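Local coordinates for protein tryptophan decarboxylase 1 (Oryza sativa subsp. japonica, PDB 6KHO) that catalyses the pyridoxal-phosphate-dependent decarboxylation of L-tryptophan to tryptamine and of 5-hydroxy-L-tryptophan to serotonin, at residues A134-E139 and T371-M376; V170-T175 and M179-V184; A220-G225 and A229-I234; S327-L332 and D337-Y342. All blocks are in the same frame, centred on the assembly; numbering follows the deposited sequence.

The four contacts lie in the pyridoxal-phosphate domain, three of them on its seven-stranded mixed sheet. Contacts 2 and 4 sit at the cofactor, their centres about 12 Å apart. Contact 2 supplies a backbone N-H to the PLP phosphate and contact 4 the lysine joined to PLP. Their neighbouring strands are bonded from Leu-172 N to Thr-339 O (2.7 Å). Contact 3 lies at the far edge of the sheet, its centre about 16 Å from that of contact 2. Leu-180 and Leu-183 of contact 2 pack on its helix. Contact 1 adjoins the other edge strand: Glu-139 OE2 accepts from Ile-171 N (2.9 Å), and the Leu-373 side chain is about 12 Å from a bound PLP.

Contact 1 of 4, residues A134-E139 and T371-M376; sequences AATEME and TDLKDM
Leu-373 points its CD1 methyl at the helix 133-149 and meets two side chains there. Glu-139 comes from the opposite direction. Leu-373 CD1 lies over the face of the carboxylate, 3.5 Å from Glu-139 OE2. Glu-139 CG is anti to the backbone N (chi1 -180°), and the extended chain beyond it carries the carboxylate across to the 371-376 loop. Thr-136 slides past Leu-373 the other way. Its CG2 is 4.1 Å from Leu-373 CD1 and also lies 3.8 Å from Thr-371 O. One water donates to Thr-136 OG1 (2.8 Å) and accepts from Leu-373 N (2.9 Å), so the loop backbone is tied to the helix through solvent. The contact joins helix 133-149 to the loop leading to Val-380 and Gly-381, which bind PLP.

The polar end of Glu-139 is engaged by a salt bridge from OE1 to Arg-382 and by Ile-171 N on OE2. A leucine in its place would probably leave Arg-382 without its charge partner and Ile-171 N without its acceptor. The chemistry is thus mixed: a buried carboxylate has a methyl packed against it while its charge is balanced by Arg-382, which probably keeps it ionised.

Contact 2 of 4, residues V170-T175 and M179-V184; sequences VILGTT and MLVTLV. With PLP (pyridoxal-5'-phosphate), chain C.
Thr-175 and Met-179 meet beside the pyridine ring of PLP, the flat group of this site. Thr-175 CG2 sits near the C6 corner of the ring, 3.9 Å from PLP C6, and stands neither squarely over the face nor in the plane. The same methyl touches Met-179 CE at 3.6 Å, on another side from the ring. With CG2 anti to the backbone N (chi1 -67°), the methyl is the branch of Thr-175 that reaches Met-179. Met-179 is extended beyond CG and crosses Thr-175 obliquely.

The backbones are joined by the first turn of helix 175-194. Met-179 N donates to Thr-175 O at 2.8 Å, with an N-H...O angle of 161°. Thr-174 is the N-cap, and its OG1 takes the N-H of Glu-177. Further along, Leu-172 CD1 and Val-181 CG2 make a looser apolar contact at 4.5 Å, where the end of strand 168-172 lies against the helix.

Thr-175 N donates to PLP O3P (2.9 Å, 153°). Ser-176 OG of this chain and, from the second subunit, Gly-381 N also hydrogen-bond to PLP. An alanine here lacks the CG2 methyl, and both Met-179 CE and the C6 corner of PLP would probably lose a packing partner, leaving the thioether freer to turn. The phosphate stands at the start of a helix, where backbone N-H groups and the helix dipole probably help to stabilise its negative charge, as in other PLP enzymes of this fold.

Contact 3 of 4, residues A220-G225 and A229-I234; sequences ACRLAG and ANIRSI
Ile-231 sets its CD1 methyl against helix 215-223, and this is the tight part of the contact. Ile-231 CD1 lies 3.7 Å from Cys-221 CB, and Ile-231 CG1 follows at 4.1 Å from the same carbon. CG1 is anti to the carbonyl carbon (chi1 -59°), which aims the longer branch at the helix. Cys-221 meets it with its CB, while the side chain also packs on Val-207 and Leu-183.

The solvent side is looser. The exposed Arg-222 lends only its aliphatic root: Arg-222 CG is 3.9 Å from Ile-231 CD1, and the two side chains cross at about a right angle.

Within the 229-234 segment, Arg-232 NH1 donates to Ala-229 O at 2.6 Å, with the oxygen close to the guanidinium plane. This bond probably helps to hold the guanidinium where NE forms a salt bridge to Asp-256.

The helix ends in a Schellman motif at Gly-225, whose positive phi suits glycine. Arg-187 of the second subunit bonds to Arg-222 O and Leu-223 O. The contact belongs to a beta-alpha-beta crossover of strand 205-210, helix 215-223 and strand 231-234. It packs the helix against strand 231-234, the outermost strand of the sheet in this chain.

Contact 4 of 4, residues S327-L332 and D337-Y342; sequences SPHKWL and DCTCLY. With PLP (pyridoxal-5'-phosphate), chain C.
The backbones of 327-332 and 337-342 draw together where Ser-327 faces Thr-339, with CA atoms 4.1 Å apart, and a weak bond runs from His-329 N to Cys-338 O (3.3 Å). This is the lysine-bearing turn of a fold type I PLP enzyme, packed on the start of sheet strand 339-343.

His-329 carries the main side-chain bond. Its ND1 accepts from Cys-338 N at 2.8 Å, with an angle of 162° at the hydrogen. The donor lies in the ring plane. The ring gets there because CG sits between the backbone N and the carbonyl carbon (chi1 74°). Ser-327 CB covers one face near the rim. The in-plane bond probably fixes the rotation of the ring.

Two hydroxyls, Ser-327 OG and Thr-339 OG1, share a hydrogen bond of 2.9 Å. Both side chains also touch Thr-175, next to the phosphate site. Pro-328 rests its CG on two neighbouring sulfurs, 3.8 Å from Cys-338 SG and as far from Cys-340 SG.

Lys-330 leaves the turn toward the cofactor, where the family forms its internal aldimine. The modelled geometry is not that of an ideal imine, but Lys-330 NZ is covalently joined to PLP C4A at 1.4 Å.

Contact 1 of 4, residues A134-E139 and T371-M376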
loop_
_atom_site.group_PDB
_atom_site.type_symbol
_atom_site.label_atom_id
_atom_site.label_comp_id
_atom_site.label_asym_id
_atom_site.label_seq_id
_atom_site.Cartn_x
_atom_site.Cartn_y
_atom_site.Cartn_z
ATOM N N ALA A 134 -15.835 11.808 3.994
ATOM C CA ALA A 134 -16.138 11.391 2.626
ATOM C C ALA A 134 -15.240 10.245 2.163
ATOM O O ALA A 134 -15.691 9.369 1.427
ATOM C CB ALA A 134 -15.997 12.592 1.666
ATOM N N ALA A 135 -13.968 10.232 2.578
ATOM C CA ALA A 135 -13.058 9.193 2.092
ATOM C C ALA A 135 -13.473 7.817 2.589
ATOM O O ALA A 135 -13.415 6.828 1.841
ATOM C CB ALA A 135 -11.622 9.504 2.523
ATOM N N THR A 136 -13.894 7.734 3.847
ATOM C CA THR A 136 -14.306 6.453 4.407
ATOM C C THR A 136 -15.699 6.065 3.932
ATOM O O THR A 136 -15.929 4.910 3.561
ATOM C CB THR A 136 -14.238 6.530 5.931
ATOM O OG1 THR A 136 -12.856 6.589 6.330
ATOM C CG2 THR A 136 -14.955 5.326 6.590
ATOM N N GLU A 137 -16.630 7.022 3.907
ATOM C CA GLU A 137 -17.985 6.695 3.477
ATOM C C GLU A 137 -18.040 6.351 1.994
ATOM O O GLU A 137 -18.848 5.511 1.596
ATOM C CB GLU A 137 -18.932 7.852 3.809
ATOM C CG GLU A 137 -19.004 8.094 5.323
ATOM C CD GLU A 137 -20.356 8.610 5.819
ATOM O OE1 GLU A 137 -21.332 8.659 5.038
ATOM O OE2 GLU A 137 -20.423 8.979 7.007
ATOM N N MET A 138 -17.213 6.985 1.162
ATOM C CA MET A 138 -17.198 6.597 -0.247
ATOM C C MET A 138 -16.552 5.237 -0.441
ATOM O O MET A 138 -16.948 4.479 -1.333
ATOM C CB MET A 138 -16.472 7.632 -1.096
ATOM C CG MET A 138 -16.411 7.236 -2.579
ATOM S SD MET A 138 -16.409 8.650 -3.704
ATOM C CE MET A 138 -18.191 8.964 -3.813
ATOM N N GLU A 139 -15.522 4.926 0.340
ATOM C CA GLU A 139 -14.960 3.583 0.265
ATOM C C GLU A 139 -16.014 2.541 0.615
ATOM O O GLU A 139 -16.146 1.519 -0.073
ATOM C CB GLU A 139 -13.756 3.460 1.191
ATOM C CG GLU A 139 -13.119 2.075 1.159
ATOM C CD GLU A 139 -11.670 2.094 1.622
ATOM O OE1 GLU A 139 -10.997 3.154 1.476
ATOM O OE2 GLU A 139 -11.217 1.058 2.162
ATOM N N THR A 371 -16.672 2.737 11.222
ATOM C CA THR A 371 -15.508 1.858 11.215
ATOM C C THR A 371 -14.308 2.673 10.749
ATOM O O THR A 371 -14.324 3.229 9.647
ATOM C CB THR A 371 -15.709 0.623 10.329
ATOM O OG1 THR A 371 -16.783 -0.169 10.842
ATOM C CG2 THR A 371 -14.450 -0.259 10.345
ATOM N N ASP A 372 -13.300 2.796 11.611
ATOM C CA ASP A 372 -12.048 3.432 11.221
ATOM C C ASP A 372 -11.212 2.397 10.487
ATOM O O ASP A 372 -10.924 1.324 11.036
ATOM C CB ASP A 372 -11.314 3.979 12.445
ATOM C CG ASP A 372 -12.150 4.993 13.206
ATOM O OD1 ASP A 372 -12.663 5.935 12.565
ATOM O OD2 ASP A 372 -12.308 4.847 14.437
ATOM N N LEU A 373 -10.856 2.697 9.234
ATOM C CA LEU A 373 -10.309 1.649 8.383
ATOM C C LEU A 373 -8.856 1.326 8.698
ATOM O O LEU A 373 -8.356 0.296 8.233
ATOM C CB LEU A 373 -10.489 2.011 6.903
ATOM C CG LEU A 373 -11.985 2.003 6.522
ATOM C CD1 LEU A 373 -12.241 2.576 5.130
ATOM C CD2 LEU A 373 -12.600 0.628 6.639
ATOM N N LYS A 374 -8.182 2.122 9.531
ATOM C CA LYS A 374 -6.925 1.649 10.102
ATOM C C LYS A 374 -7.101 0.335 10.867
ATOM O O LYS A 374 -6.136 -0.429 11.002
ATOM C CB LYS A 374 -6.329 2.697 11.032
ATOM C CG LYS A 374 -7.165 2.967 12.281
ATOM C CD LYS A 374 -6.400 3.907 13.215
ATOM C CE LYS A 374 -7.121 4.095 14.531
ATOM N NZ LYS A 374 -6.984 2.854 15.362
ATOM N N ASP A 375 -8.307 0.044 11.348
ATOM C CA ASP A 375 -8.559 -1.160 12.120
ATOM C C ASP A 375 -8.892 -2.353 11.234
ATOM O O ASP A 375 -9.208 -3.423 11.754
ATOM C CB ASP A 375 -9.696 -0.918 13.126
ATOM C CG ASP A 375 -9.358 0.144 14.175
ATOM O OD1 ASP A 375 -8.169 0.398 14.457
ATOM O OD2 ASP A 375 -10.303 0.727 14.734
ATOM N N MET A 376 -8.812 -2.196 9.910
ATOM C CA MET A 376 -9.064 -3.273 8.960
ATOM C C MET A 376 -7.861 -3.542 8.058
ATOM O O MET A 376 -8.000 -4.228 7.042
ATOM C CB MET A 376 -10.290 -2.951 8.100
ATOM C CG MET A 376 -11.574 -2.818 8.886
ATOM S SD MET A 376 -12.321 -4.435 9.098
ATOM C CE MET A 376 -12.870 -4.791 7.424
HETATM O O HOH W 1 -11.216 5.443 8.335
#

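Contact 2 of 4, residues V170-T175 and M179-V184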
loop_
_atom_site.group_PDB
_atom_site.type_symbol
_atom_site.label_atom_id
_atom_site.label_comp_id
_atom_site.label_asym_id
_atom_site.label_seq_id
_atom_site.Cartn_x
_atom_site.Cartn_y
_atom_site.Cartn_z
ATOM N N VAL A 170 -13.013 -3.757 3.050
ATOM C CA VAL A 170 -11.959 -2.753 3.066
ATOM C C VAL A 170 -11.217 -2.833 1.739
ATOM O O VAL A 170 -11.017 -3.921 1.191
ATOM C CB VAL A 170 -10.998 -2.946 4.265
ATOM C CG1 VAL A 170 -10.313 -4.324 4.212
ATOM C CG2 VAL A 170 -9.948 -1.815 4.308
ATOM N N ILE A 171 -10.813 -1.679 1.220
ATOM C CA ILE A 171 -9.935 -1.635 0.060
ATOM C C ILE A 171 -8.498 -1.638 0.565
ATOM O O ILE A 171 -8.105 -0.770 1.353
ATOM C CB ILE A 171 -10.208 -0.400 -0.811
ATOM C CG1 ILE A 171 -11.642 -0.437 -1.355
ATOM C CG2 ILE A 171 -9.187 -0.330 -1.939
ATOM C CD1 ILE A 171 -12.041 0.899 -2.069
ATOM N N LEU A 172 -7.726 -2.621 0.123
ATOM C CA LEU A 172 -6.315 -2.759 0.441
ATOM C C LEU A 172 -5.498 -2.608 -0.840
ATOM O O LEU A 172 -6.041 -2.561 -1.947
ATOM C CB LEU A 172 -6.033 -4.121 1.104
ATOM C CG LEU A 172 -6.866 -4.415 2.356
ATOM C CD1 LEU A 172 -6.727 -5.870 2.826
ATOM C CD2 LEU A 172 -6.490 -3.453 3.477
ATOM N N GLY A 173 -4.175 -2.541 -0.682
ATOM C CA GLY A 173 -3.311 -2.444 -1.846
ATOM C C GLY A 173 -3.191 -3.752 -2.613
ATOM O O GLY A 173 -3.160 -3.754 -3.846
ATOM N N THR A 174 -3.138 -4.888 -1.904
ATOM C CA THR A 174 -2.731 -6.144 -2.522
ATOM C C THR A 174 -3.528 -7.314 -1.967
ATOM O O THR A 174 -4.039 -7.278 -0.846
ATOM C CB THR A 174 -1.232 -6.456 -2.289
ATOM O OG1 THR A 174 -0.973 -6.534 -0.877
ATOM C CG2 THR A 174 -0.325 -5.390 -2.925
ATOM N N THR A 175 -3.567 -8.391 -2.754
ATOM C CA THR A 175 -4.109 -9.648 -2.248
ATOM C C THR A 175 -3.280 -10.169 -1.076
ATOM O O THR A 175 -3.826 -10.745 -0.127
ATOM C CB THR A 175 -4.187 -10.675 -3.383
ATOM O OG1 THR A 175 -5.166 -10.238 -4.333
ATOM C CG2 THR A 175 -4.602 -12.056 -2.864
ATOM N N MET A 179 -4.723 -11.524 2.392
ATOM C CA MET A 179 -4.406 -12.829 2.949
ATOM C C MET A 179 -3.817 -12.689 4.339
ATOM O O MET A 179 -4.174 -13.446 5.250
ATOM C CB MET A 179 -3.431 -13.567 2.035
ATOM C CG MET A 179 -4.077 -14.117 0.794
ATOM S SD MET A 179 -2.839 -14.617 -0.415
ATOM C CE MET A 179 -3.891 -15.358 -1.662
ATOM N N LEU A 180 -2.916 -11.729 4.523
ATOM C CA LEU A 180 -2.212 -11.610 5.799
ATOM C C LEU A 180 -3.179 -11.271 6.932
ATOM O O LEU A 180 -3.107 -11.853 8.021
ATOM C CB LEU A 180 -1.117 -10.551 5.699
ATOM C CG LEU A 180 -0.397 -10.149 6.993
ATOM C CD1 LEU A 180 0.223 -11.371 7.693
ATOM C CD2 LEU A 180 0.683 -9.130 6.711
ATOM N N VAL A 181 -4.086 -10.321 6.701
ATOM C CA VAL A 181 -4.929 -9.901 7.815
ATOM C C VAL A 181 -5.946 -10.993 8.156
ATOM O O VAL A 181 -6.284 -11.183 9.329
ATOM C CB VAL A 181 -5.594 -8.536 7.531
ATOM C CG1 VAL A 181 -4.533 -7.442 7.294
ATOM C CG2 VAL A 181 -6.582 -8.595 6.358
ATOM N N THR A 182 -6.442 -11.738 7.165
ATOM C CA THR A 182 -7.364 -12.821 7.503
ATOM C C THR A 182 -6.632 -14.005 8.127
ATOM O O THR A 182 -7.196 -14.691 8.987
ATOM C CB THR A 182 -8.168 -13.286 6.284
ATOM O OG1 THR A 182 -7.291 -13.701 5.220
ATOM C CG2 THR A 182 -9.099 -12.173 5.803
ATOM N N LEU A 183 -5.392 -14.271 7.701
ATOM C CA LEU A 183 -4.586 -15.286 8.377
ATOM C C LEU A 183 -4.348 -14.914 9.832
ATOM O O LEU A 183 -4.347 -15.788 10.709
ATOM C CB LEU A 183 -3.243 -15.474 7.673
ATOM C CG LEU A 183 -3.222 -16.359 6.438
ATOM C CD1 LEU A 183 -2.008 -15.996 5.583
ATOM C CD2 LEU A 183 -3.169 -17.821 6.882
ATOM N N VAL A 184 -4.124 -13.629 10.106
ATOM C CA VAL A 184 -3.877 -13.209 11.479
ATOM C C VAL A 184 -5.139 -13.379 12.316
ATOM O O VAL A 184 -5.083 -13.861 13.451
ATOM C CB VAL A 184 -3.352 -11.766 11.514
ATOM C CG1 VAL A 184 -3.501 -11.179 12.918
ATOM C CG2 VAL A 184 -1.880 -11.749 11.094
HETATM N N1 PLP C . -3.642 -14.184 -6.432
HETATM C C2 PLP C . -4.114 -14.311 -7.723
HETATM C C2A PLP C . -5.060 -15.406 -8.107
HETATM C C3 PLP C . -3.706 -13.412 -8.695
HETATM O O3 PLP C . -4.179 -13.538 -9.974
HETATM C C4 PLP C . -2.836 -12.377 -8.372
HETATM C C4A PLP C . -2.695 -11.202 -9.297
HETATM C C5 PLP C . -2.360 -12.250 -7.075
HETATM C C6 PLP C . -2.764 -13.164 -6.104
HETATM C C5A PLP C . -1.400 -11.116 -6.782
HETATM O O4P PLP C . -1.200 -10.884 -5.408
HETATM P P PLP C . -0.722 -9.428 -4.867
HETATM O O1P PLP C . 0.463 -8.934 -5.652
HETATM O O2P PLP C . -0.394 -9.592 -3.404
HETATM O O3P PLP C . -1.818 -8.390 -5.030
#

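Contact 3 of 4, residues A220-G225 and A229-I234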
loop_
_atom_site.group_PDB
_atom_site.type_symbol
_atom_site.label_atom_id
_atom_site.label_comp_id
_atom_site.label_asym_id
_atom_site.label_seq_id
_atom_site.Cartn_x
_atom_site.Cartn_y
_atom_site.Cartn_z
ATOM N N ALA A 220 2.629 -15.009 2.987
ATOM C CA ALA A 220 1.826 -14.402 4.047
ATOM C C ALA A 220 1.730 -15.322 5.265
ATOM O O ALA A 220 1.776 -14.859 6.415
ATOM C CB ALA A 220 0.434 -14.061 3.504
ATOM N N CYS A 221 1.595 -16.628 5.031
ATOM C CA CYS A 221 1.626 -17.595 6.128
ATOM C C CYS A 221 2.903 -17.455 6.948
ATOM O O CYS A 221 2.858 -17.339 8.180
ATOM C CB CYS A 221 1.494 -19.012 5.574
ATOM S SG CYS A 221 -0.116 -19.367 4.886
ATOM N N ARG A 222 4.055 -17.419 6.270
ATOM C CA ARG A 222 5.327 -17.260 6.972
ATOM C C ARG A 222 5.397 -15.924 7.702
ATOM O O ARG A 222 5.893 -15.857 8.836
ATOM C CB ARG A 222 6.487 -17.422 5.985
ATOM C CG ARG A 222 6.486 -18.821 5.307
ATOM C CD ARG A 222 7.711 -19.104 4.409
ATOM N NE ARG A 222 8.222 -17.906 3.740
ATOM C CZ ARG A 222 8.097 -17.639 2.438
ATOM N NH1 ARG A 222 7.474 -18.492 1.631
ATOM N NH2 ARG A 222 8.602 -16.511 1.942
ATOM N N LEU A 223 4.892 -14.851 7.080
ATOM C CA LEU A 223 4.865 -13.548 7.743
ATOM C C LEU A 223 4.119 -13.619 9.070
ATOM O O LEU A 223 4.582 -13.093 10.093
ATOM C CB LEU A 223 4.205 -12.511 6.832
ATOM C CG LEU A 223 5.004 -11.927 5.655
ATOM C CD1 LEU A 223 4.153 -10.926 4.881
ATOM C CD2 LEU A 223 6.291 -11.265 6.129
ATOM N N ALA A 224 2.933 -14.228 9.058
ATOM C CA ALA A 224 2.094 -14.333 10.247
ATOM C C ALA A 224 2.627 -15.330 11.273
ATOM O O ALA A 224 2.040 -15.452 12.357
ATOM C CB ALA A 224 0.668 -14.719 9.842
ATOM N N GLY A 225 3.713 -16.037 10.976
ATOM C CA GLY A 225 4.368 -16.875 11.964
ATOM C C GLY A 225 3.980 -18.337 11.962
ATOM O O GLY A 225 4.316 -19.046 12.922
ATOM N N ALA A 229 6.730 -26.180 8.247
ATOM C CA ALA A 229 6.398 -27.602 8.202
ATOM C C ALA A 229 4.896 -27.857 8.226
ATOM O O ALA A 229 4.460 -28.953 7.871
ATOM C CB ALA A 229 7.058 -28.332 9.367
ATOM N N ASN A 230 4.096 -26.872 8.632
ATOM C CA ASN A 230 2.654 -27.032 8.751
ATOM C C ASN A 230 1.882 -26.273 7.674
ATOM O O ASN A 230 0.650 -26.214 7.735
ATOM C CB ASN A 230 2.205 -26.588 10.145
ATOM C CG ASN A 230 2.830 -27.424 11.243
ATOM O OD1 ASN A 230 3.202 -28.571 11.018
ATOM N ND2 ASN A 230 2.946 -26.854 12.436
ATOM N N ILE A 231 2.573 -25.697 6.690
ATOM C CA ILE A 231 1.927 -25.029 5.566
ATOM C C ILE A 231 1.766 -26.065 4.457
ATOM O O ILE A 231 2.724 -26.397 3.759
ATOM C CB ILE A 231 2.730 -23.813 5.101
ATOM C CG1 ILE A 231 2.877 -22.818 6.247
ATOM C CG2 ILE A 231 2.059 -23.159 3.924
ATOM C CD1 ILE A 231 3.904 -21.728 5.994
ATOM N N ARG A 232 0.540 -26.566 4.284
ATOM C CA ARG A 232 0.261 -27.683 3.383
ATOM C C ARG A 232 -0.072 -27.180 1.985
ATOM O O ARG A 232 -1.080 -26.489 1.794
ATOM C CB ARG A 232 -0.906 -28.521 3.905
ATOM C CG ARG A 232 -0.751 -28.982 5.330
ATOM C CD ARG A 232 -0.080 -30.329 5.399
ATOM N NE ARG A 232 0.116 -30.733 6.786
ATOM C CZ ARG A 232 1.256 -30.577 7.449
ATOM N NH1 ARG A 232 2.310 -30.028 6.847
ATOM N NH2 ARG A 232 1.349 -30.979 8.712
ATOM N N SER A 233 0.747 -27.565 1.007
ATOM C CA SER A 233 0.477 -27.308 -0.405
ATOM C C SER A 233 -0.081 -28.590 -1.012
ATOM O O SER A 233 0.663 -29.536 -1.283
ATOM C CB SER A 233 1.740 -26.845 -1.123
ATOM O OG SER A 233 1.507 -26.720 -2.512
ATOM N N ILE A 234 -1.389 -28.621 -1.229
ATOM C CA ILE A 234 -2.066 -29.859 -1.623
ATOM C C ILE A 234 -1.883 -30.075 -3.124
ATOM O O ILE A 234 -2.205 -29.171 -3.917
ATOM C CB ILE A 234 -3.541 -29.803 -1.246
ATOM C CG1 ILE A 234 -3.666 -29.694 0.275
ATOM C CG2 ILE A 234 -4.281 -31.032 -1.762
ATOM C CD1 ILE A 234 -5.071 -29.777 0.765
#

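Contact 4 of 4, residues S327-L332 and D337-Y342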
loop_
_atom_site.group_PDB
_atom_site.type_symbol
_atom_site.label_atom_id
_atom_site.label_comp_id
_atom_site.label_asym_id
_atom_site.label_seq_id
_atom_site.Cartn_x
_atom_site.Cartn_y
_atom_site.Cartn_z
ATOM N N SER A 327 -9.376 -8.179 -7.076
ATOM C CA SER A 327 -8.626 -6.968 -7.404
ATOM C C SER A 327 -9.222 -6.286 -8.621
ATOM O O SER A 327 -9.033 -6.757 -9.757
ATOM C CB SER A 327 -7.153 -7.292 -7.639
ATOM O OG SER A 327 -6.543 -7.693 -6.424
ATOM N N PRO A 328 -9.950 -5.192 -8.443
ATOM C CA PRO A 328 -10.314 -4.366 -9.596
ATOM C C PRO A 328 -9.097 -3.930 -10.390
ATOM O O PRO A 328 -9.220 -3.698 -11.594
ATOM C CB PRO A 328 -11.037 -3.167 -8.964
ATOM C CG PRO A 328 -11.600 -3.724 -7.684
ATOM C CD PRO A 328 -10.555 -4.699 -7.189
ATOM N N HIS A 329 -7.914 -3.850 -9.762
ATOM C CA HIS A 329 -6.755 -3.440 -10.552
ATOM C C HIS A 329 -6.235 -4.545 -11.460
ATOM O O HIS A 329 -5.254 -4.324 -12.178
ATOM C CB HIS A 329 -5.634 -2.871 -9.658
ATOM C CG HIS A 329 -4.878 -3.886 -8.850
ATOM N ND1 HIS A 329 -4.611 -3.700 -7.509
ATOM C CD2 HIS A 329 -4.260 -5.043 -9.196
ATOM C CE1 HIS A 329 -3.892 -4.714 -7.058
ATOM N NE2 HIS A 329 -3.667 -5.544 -8.062
ATOM N N LYS A 330 -6.871 -5.713 -11.468
ATOM C CA LYS A 330 -6.606 -6.683 -12.522
ATOM C C LYS A 330 -7.565 -6.430 -13.674
ATOM O O LYS A 330 -7.201 -5.774 -14.651
ATOM C CB LYS A 330 -6.752 -8.118 -12.007
ATOM C CG LYS A 330 -5.733 -8.469 -10.960
ATOM C CD LYS A 330 -4.627 -9.300 -11.525
ATOM C CE LYS A 330 -4.161 -10.291 -10.486
ATOM N NZ LYS A 330 -2.692 -10.332 -10.430
ATOM N N TRP A 331 -8.812 -6.880 -13.533
ATOM C CA TRP A 331 -9.742 -6.964 -14.655
ATOM C C TRP A 331 -10.953 -6.038 -14.509
ATOM O O TRP A 331 -11.998 -6.296 -15.114
ATOM C CB TRP A 331 -10.195 -8.425 -14.807
ATOM C CG TRP A 331 -10.670 -8.836 -16.177
ATOM C CD1 TRP A 331 -10.659 -8.087 -17.329
ATOM C CD2 TRP A 331 -11.235 -10.104 -16.530
ATOM N NE1 TRP A 331 -11.181 -8.825 -18.377
ATOM C CE2 TRP A 331 -11.547 -10.061 -17.907
ATOM C CE3 TRP A 331 -11.504 -11.283 -15.810
ATOM C CZ2 TRP A 331 -12.114 -11.149 -18.576
ATOM C CZ3 TRP A 331 -12.067 -12.353 -16.471
ATOM C CH2 TRP A 331 -12.366 -12.282 -17.840
ATOM N N LEU A 332 -10.860 -4.959 -13.735
ATOM C CA LEU A 332 -12.022 -4.071 -13.634
ATOM C C LEU A 332 -11.639 -2.606 -13.863
ATOM O O LEU A 332 -12.189 -1.690 -13.237
ATOM C CB LEU A 332 -12.737 -4.257 -12.296
ATOM C CG LEU A 332 -14.238 -3.956 -12.319
ATOM C CD1 LEU A 332 -14.964 -4.967 -13.199
ATOM C CD2 LEU A 332 -14.827 -3.927 -10.907
ATOM N N ASP A 337 -3.093 0.897 -7.039
ATOM C CA ASP A 337 -3.486 -0.375 -6.403
ATOM C C ASP A 337 -4.956 -0.339 -5.991
ATOM O O ASP A 337 -5.468 0.716 -5.585
ATOM C CB ASP A 337 -2.654 -0.670 -5.140
ATOM C CG ASP A 337 -1.197 -0.246 -5.263
ATOM O OD1 ASP A 337 -0.524 -0.697 -6.212
ATOM O OD2 ASP A 337 -0.722 0.536 -4.405
ATOM N N CYS A 338 -5.618 -1.494 -6.067
ATOM C CA CYS A 338 -7.012 -1.599 -5.654
ATOM C C CYS A 338 -7.418 -3.066 -5.474
ATOM O O CYS A 338 -7.763 -3.736 -6.451
ATOM C CB CYS A 338 -7.924 -0.924 -6.682
ATOM S SG CYS A 338 -9.683 -0.862 -6.147
ATOM N N THR A 339 -7.367 -3.575 -4.245
ATOM C CA THR A 339 -7.847 -4.921 -3.933
ATOM C C THR A 339 -8.950 -4.797 -2.900
ATOM O O THR A 339 -8.779 -4.092 -1.901
ATOM C CB THR A 339 -6.727 -5.817 -3.389
ATOM O OG1 THR A 339 -5.675 -5.900 -4.352
ATOM C CG2 THR A 339 -7.255 -7.238 -3.092
ATOM N N CYS A 340 -10.072 -5.470 -3.136
ATOM C CA CYS A 340 -11.231 -5.389 -2.257
ATOM C C CYS A 340 -11.332 -6.667 -1.436
ATOM O O CYS A 340 -11.347 -7.760 -2.001
ATOM C CB CYS A 340 -12.506 -5.171 -3.075
ATOM S SG CYS A 340 -12.444 -3.569 -3.950
ATOM N N LEU A 341 -11.401 -6.524 -0.113
ATOM C CA LEU A 341 -11.576 -7.647 0.801
ATOM C C LEU A 341 -12.938 -7.544 1.469
ATOM O O LEU A 341 -13.275 -6.487 2.007
ATOM C CB LEU A 341 -10.482 -7.654 1.874
ATOM C CG LEU A 341 -10.756 -8.550 3.088
ATOM C CD1 LEU A 341 -10.758 -10.032 2.660
ATOM C CD2 LEU A 341 -9.728 -8.291 4.175
ATOM N N TYR A 342 -13.699 -8.638 1.460
ATOM C CA TYR A 342 -14.998 -8.722 2.122
ATOM C C TYR A 342 -14.946 -9.816 3.177
ATOM O O TYR A 342 -14.376 -10.881 2.935
ATOM C CB TYR A 342 -16.125 -9.041 1.127
ATOM C CG TYR A 342 -16.340 -7.968 0.080
ATOM C CD1 TYR A 342 -15.635 -7.993 -1.117
ATOM C CD2 TYR A 342 -17.238 -6.921 0.299
ATOM C CE1 TYR A 342 -15.829 -7.008 -2.087
ATOM C CE2 TYR A 342 -17.446 -5.931 -0.667
ATOM C CZ TYR A 342 -16.740 -5.983 -1.854
ATOM O OH TYR A 342 -16.927 -5.006 -2.807
HETATM N N1 PLP C . -3.642 -14.184 -6.432
HETATM C C2 PLP C . -4.114 -14.311 -7.723
HETATM C C2A PLP C . -5.060 -15.406 -8.107
HETATM C C3 PLP C . -3.706 -13.412 -8.695
HETATM O O3 PLP C . -4.179 -13.538 -9.974
HETATM C C4 PLP C . -2.836 -12.377 -8.372
HETATM C C4A PLP C . -2.695 -11.202 -9.297
HETATM C C5 PLP C . -2.360 -12.250 -7.075
HETATM C C6 PLP C . -2.764 -13.164 -6.104
HETATM C C5A PLP C . -1.400 -11.116 -6.782
HETATM O O4P PLP C . -1.200 -10.884 -5.408
HETATM P P PLP C . -0.722 -9.428 -4.867
HETATM O O1P PLP C . 0.463 -8.934 -5.652
HETATM O O2P PLP C . -0.394 -9.592 -3.404
HETATM O O3P PLP C . -1.818 -8.390 -5.030
#